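Local coordinates for probable thiol peroxidase (PDB 3KEB), which is probably a peroxidase of the thiol-dependent kind, with a redoxin domain of the thioredoxin superfamily that would reduce peroxides, at residues E4-D12 and E153-F161. Sequence-based numbering, arbitrary orientation. Where two conformers were deposited one is given.
Sequences EDFWVQYGD and ERLANTRDF
Phe6 and Arg154 show how an aromatic ring near a chain terminus can be pinned by a flat cation. The guanidinium lies on one face of the ring with its plane 21° from parallel, and Arg154 CZ sits 4.2 Å from the centroid of the Phe6 ring, an off-centre cation-pi stack displaced toward the CB end. With CG anti to the backbone N (chi1 -165°), Phe6 lays its ring along the arginine side chain, CZ reaching Arg154 CB, while Leu155 O meets the ring edge, 3.6 Å from Phe6 CE2. The backbones join in a single bridge between Gln9 and Asn157. Gln9 N donates to Ala156 O (2.8 Å) from above the carbonyl plane, whereas Thr158 N approaches Gln9 O (3.0 Å) almost in line with its C=O, at 174°. Beside this bridge Val8 CG2 rests on Leu155 O and on Thr158 CG2, and the Thr158 hydroxyl lies at the edge of the Tyr10 ring.

Around the bridge, further polar bonds add to the hold. Water 1 accepts from Gly11 N (2.8 Å), donates to Asn157 OD1 and hydrogen-bonds Thr158 OG1. The same Asn157 OD1 takes the N-H of Arg159 in its carbonyl plane, an Asx turn within the type I turn from Asn157 to Asp160. Gln9 is bent at chi2, which turns NE2 back to Gly11 O (2.9 Å). In the second shell, Gly124 O holds Arg154 NH1, and His64 bonds Thr158 OG1 while meeting the Tyr10 ring edge-to-face.

The contact fastens the N-terminal hairpin of strands 7-10 and 13-16 to the chain leaving strand 149-154, outermost in this chain's thioredoxin-like sheet. Its chemistry implies two unlike attachments: a flat stack whose electrostatic part is probably modest, and two direct backbone bonds with a water bridge to side-chain oxygens beside them.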
loop_
_atom_site.group_PDB
_atom_site.type_symbol
_atom_site.label_atom_id
_atom_site.label_comp_id
_atom_site.label_asym_id
_atom_site.label_seq_id
_atom_site.Cartn_x
_atom_site.Cartn_y
_atom_site.Cartn_z
ATOM N N GLU A 4 11.893 23.991 -1.833
ATOM C CA GLU A 4 12.128 22.541 -1.444
ATOM C C GLU A 4 13.445 22.336 -0.649
ATOM O O GLU A 4 14.400 23.060 -0.832
ATOM C CB GLU A 4 12.015 21.603 -2.674
ATOM C CG GLU A 4 10.621 21.719 -3.449
ATOM C CD GLU A 4 9.322 21.382 -2.572
ATOM O OE1 GLU A 4 9.378 21.245 -1.309
ATOM O OE2 GLU A 4 8.218 21.250 -3.173
ATOM N N ASP A 5 13.497 21.385 0.260
ATOM C CA ASP A 5 14.667 21.103 1.066
ATOM C C ASP A 5 15.457 19.943 0.452
ATOM O O ASP A 5 16.598 19.753 0.786
ATOM C CB ASP A 5 14.302 20.630 2.488
ATOM C CG ASP A 5 13.673 21.730 3.371
ATOM O OD1 ASP A 5 14.285 22.819 3.574
ATOM O OD2 ASP A 5 12.581 21.456 3.930
ATOM N N PHE A 6 14.785 19.103 -0.351
ATOM C CA PHE A 6 15.439 17.894 -0.857
ATOM C C PHE A 6 14.790 17.364 -2.158
ATOM O O PHE A 6 13.608 17.506 -2.316
ATOM C CB PHE A 6 15.384 16.837 0.221
ATOM C CG PHE A 6 16.321 15.698 -0.031
ATOM C CD1 PHE A 6 17.647 15.770 0.337
ATOM C CD2 PHE A 6 15.889 14.596 -0.727
ATOM C CE1 PHE A 6 18.514 14.693 0.069
ATOM C CE2 PHE A 6 16.755 13.588 -1.042
ATOM C CZ PHE A 6 18.055 13.645 -0.626
ATOM N N TRP A 7 15.574 16.680 -3.035
ATOM C CA TRP A 7 15.064 16.108 -4.275
ATOM C C TRP A 7 15.610 14.725 -4.460
ATOM O O TRP A 7 16.771 14.456 -4.141
ATOM C CB TRP A 7 15.502 16.917 -5.512
ATOM C CG TRP A 7 15.075 18.313 -5.533
ATOM C CD1 TRP A 7 15.647 19.355 -4.843
ATOM C CD2 TRP A 7 13.986 18.872 -6.273
ATOM N NE1 TRP A 7 14.973 20.501 -5.087
ATOM C CE2 TRP A 7 13.944 20.253 -5.957
ATOM C CE3 TRP A 7 13.045 18.350 -7.166
ATOM C CZ2 TRP A 7 12.992 21.135 -6.515
ATOM C CZ3 TRP A 7 12.091 19.229 -7.734
ATOM C CH2 TRP A 7 12.077 20.609 -7.398
ATOM N N VAL A 8 14.766 13.857 -5.024
ATOM C CA VAL A 8 15.165 12.526 -5.376
ATOM C C VAL A 8 14.950 12.359 -6.870
ATOM O O VAL A 8 13.912 12.763 -7.428
ATOM C CB VAL A 8 14.402 11.413 -4.533
ATOM C CG1 VAL A 8 12.886 11.440 -4.810
ATOM C CG2 VAL A 8 15.060 10.029 -4.758
ATOM N N GLN A 9 15.940 11.759 -7.514
ATOM C CA GLN A 9 15.887 11.455 -8.923
ATOM C C GLN A 9 15.390 10.034 -9.129
ATOM O O GLN A 9 15.936 9.088 -8.552
ATOM C CB GLN A 9 17.282 11.607 -9.538
ATOM C CG GLN A 9 17.327 11.565 -11.080
ATOM C CD GLN A 9 16.909 12.894 -11.792
ATOM O OE1 GLN A 9 17.104 14.016 -11.252
ATOM N NE2 GLN A 9 16.341 12.763 -13.020
ATOM N N TYR A 10 14.364 9.913 -9.977
ATOM C CA TYR A 10 13.733 8.632 -10.294
ATOM C C TYR A 10 13.672 8.591 -11.805
ATOM O O TYR A 10 12.855 9.236 -12.413
ATOM C CB TYR A 10 12.327 8.544 -9.640
ATOM C CG TYR A 10 11.495 7.370 -10.085
ATOM C CD1 TYR A 10 11.918 6.081 -9.849
ATOM C CD2 TYR A 10 10.257 7.551 -10.684
ATOM C CE1 TYR A 10 11.158 4.992 -10.251
ATOM C CE2 TYR A 10 9.467 6.454 -11.069
ATOM C CZ TYR A 10 9.916 5.193 -10.830
ATOM O OH TYR A 10 9.166 4.101 -11.185
ATOM N N GLY A 11 14.586 7.847 -12.420
ATOM C CA GLY A 11 14.722 7.904 -13.895
ATOM C C GLY A 11 15.046 9.303 -14.330
ATOM O O GLY A 11 15.978 9.939 -13.775
ATOM N N ASP A 12 14.223 9.841 -15.229
ATOM C CA ASP A 12 14.409 11.205 -15.712
ATOM C C ASP A 12 13.573 12.235 -14.923
ATOM O O ASP A 12 13.497 13.416 -15.302
ATOM C CB ASP A 12 14.178 11.302 -17.245
ATOM C CG ASP A 12 12.710 11.469 -17.644
ATOM O OD1 ASP A 12 11.793 11.202 -16.834
ATOM O OD2 ASP A 12 12.486 11.873 -18.817
ATOM N N GLU A 153 20.458 9.317 6.222
ATOM C CA GLU A 153 20.745 9.686 4.861
ATOM C C GLU A 153 19.500 9.426 4.041
ATOM O O GLU A 153 18.887 8.355 4.126
ATOM C CB GLU A 153 21.916 8.821 4.344
ATOM C CG GLU A 153 22.259 9.008 2.863
ATOM C CD GLU A 153 23.193 7.919 2.317
ATOM O OE1 GLU A 153 23.482 6.903 2.992
ATOM O OE2 GLU A 153 23.646 8.107 1.198
ATOM N N ARG A 154 19.166 10.372 3.184
ATOM C CA ARG A 154 18.186 10.115 2.122
ATOM C C ARG A 154 18.880 9.976 0.818
ATOM O O ARG A 154 19.828 10.694 0.547
ATOM C CB ARG A 154 17.239 11.290 2.028
ATOM C CG ARG A 154 16.409 11.336 3.167
ATOM C CD ARG A 154 15.443 12.463 3.076
ATOM N NE ARG A 154 16.080 13.767 3.316
ATOM C CZ ARG A 154 15.424 14.920 3.421
ATOM N NH1 ARG A 154 14.123 14.961 3.285
ATOM N NH2 ARG A 154 16.078 16.085 3.628
ATOM N N LEU A 155 18.480 8.990 0.033
ATOM C CA LEU A 155 19.039 8.818 -1.262
ATOM C C LEU A 155 18.620 9.944 -2.200
ATOM O O LEU A 155 17.438 10.275 -2.292
ATOM C CB LEU A 155 18.586 7.466 -1.869
ATOM C CG LEU A 155 19.041 6.182 -1.222
ATOM C CD1 LEU A 155 18.580 4.989 -2.170
ATOM C CD2 LEU A 155 20.557 6.247 -0.993
ATOM N N ALA A 156 19.583 10.478 -2.939
ATOM C CA ALA A 156 19.323 11.467 -3.978
ATOM C C ALA A 156 18.884 10.880 -5.327
ATOM O O ALA A 156 18.420 11.620 -6.179
ATOM C CB ALA A 156 20.534 12.430 -4.154
ATOM N N ASN A 157 19.041 9.566 -5.491
ATOM C CA ASN A 157 18.679 8.849 -6.714
ATOM C C ASN A 157 18.227 7.459 -6.292
ATOM O O ASN A 157 18.889 6.855 -5.462
ATOM C CB ASN A 157 19.861 8.725 -7.688
ATOM C CG ASN A 157 19.459 8.151 -9.038
ATOM O OD1 ASN A 157 18.970 7.031 -9.121
ATOM N ND2 ASN A 157 19.693 8.905 -10.115
ATOM N N THR A 158 17.138 6.954 -6.887
ATOM C CA THR A 158 16.516 5.714 -6.472
ATOM C C THR A 158 17.321 4.489 -6.765
ATOM O O THR A 158 17.037 3.439 -6.132
ATOM C CB THR A 158 15.116 5.564 -7.114
ATOM O OG1 THR A 158 15.224 5.631 -8.519
ATOM C CG2 THR A 158 14.131 6.658 -6.620
ATOM N N ARG A 159 18.279 4.602 -7.699
ATOM C CA ARG A 159 19.151 3.460 -8.051
ATOM C C ARG A 159 20.344 3.333 -7.137
ATOM O O ARG A 159 21.021 2.294 -7.151
ATOM C CB ARG A 159 19.610 3.572 -9.475
ATOM C CG ARG A 159 18.491 3.540 -10.460
ATOM C CD ARG A 159 19.082 3.698 -11.877
ATOM N NE ARG A 159 18.083 3.378 -12.887
ATOM C CZ ARG A 159 17.596 4.240 -13.765
ATOM N NH1 ARG A 159 17.987 5.498 -13.797
ATOM N NH2 ARG A 159 16.679 3.817 -14.624
ATOM N N ASP A 160 20.566 4.360 -6.305
ATOM C CA ASP A 160 21.739 4.375 -5.465
ATOM C C ASP A 160 21.589 3.419 -4.287
ATOM O O ASP A 160 20.486 3.073 -3.859
ATOM C CB ASP A 160 22.012 5.765 -4.897
ATOM C CG ASP A 160 22.426 6.809 -5.949
ATOM O OD1 ASP A 160 22.727 6.474 -7.107
ATOM O OD2 ASP A 160 22.463 8.019 -5.563
ATOM N N PHE A 161 22.726 3.110 -3.666
ATOM C CA PHE A 161 22.752 2.468 -2.359
ATOM C C PHE A 161 23.117 3.460 -1.264
ATOM O O PHE A 161 23.793 4.468 -1.482
ATOM C CB PHE A 161 23.710 1.248 -2.310
ATOM C CG PHE A 161 23.410 0.151 -3.305
ATOM C CD1 PHE A 161 22.130 -0.141 -3.703
ATOM C CD2 PHE A 161 24.449 -0.577 -3.866
ATOM C CE1 PHE A 161 21.871 -1.128 -4.634
ATOM C CE2 PHE A 161 24.198 -1.579 -4.775
ATOM C CZ PHE A 161 22.893 -1.846 -5.158
HETATM O O HOH W 1 16.603 6.700 -10.862
#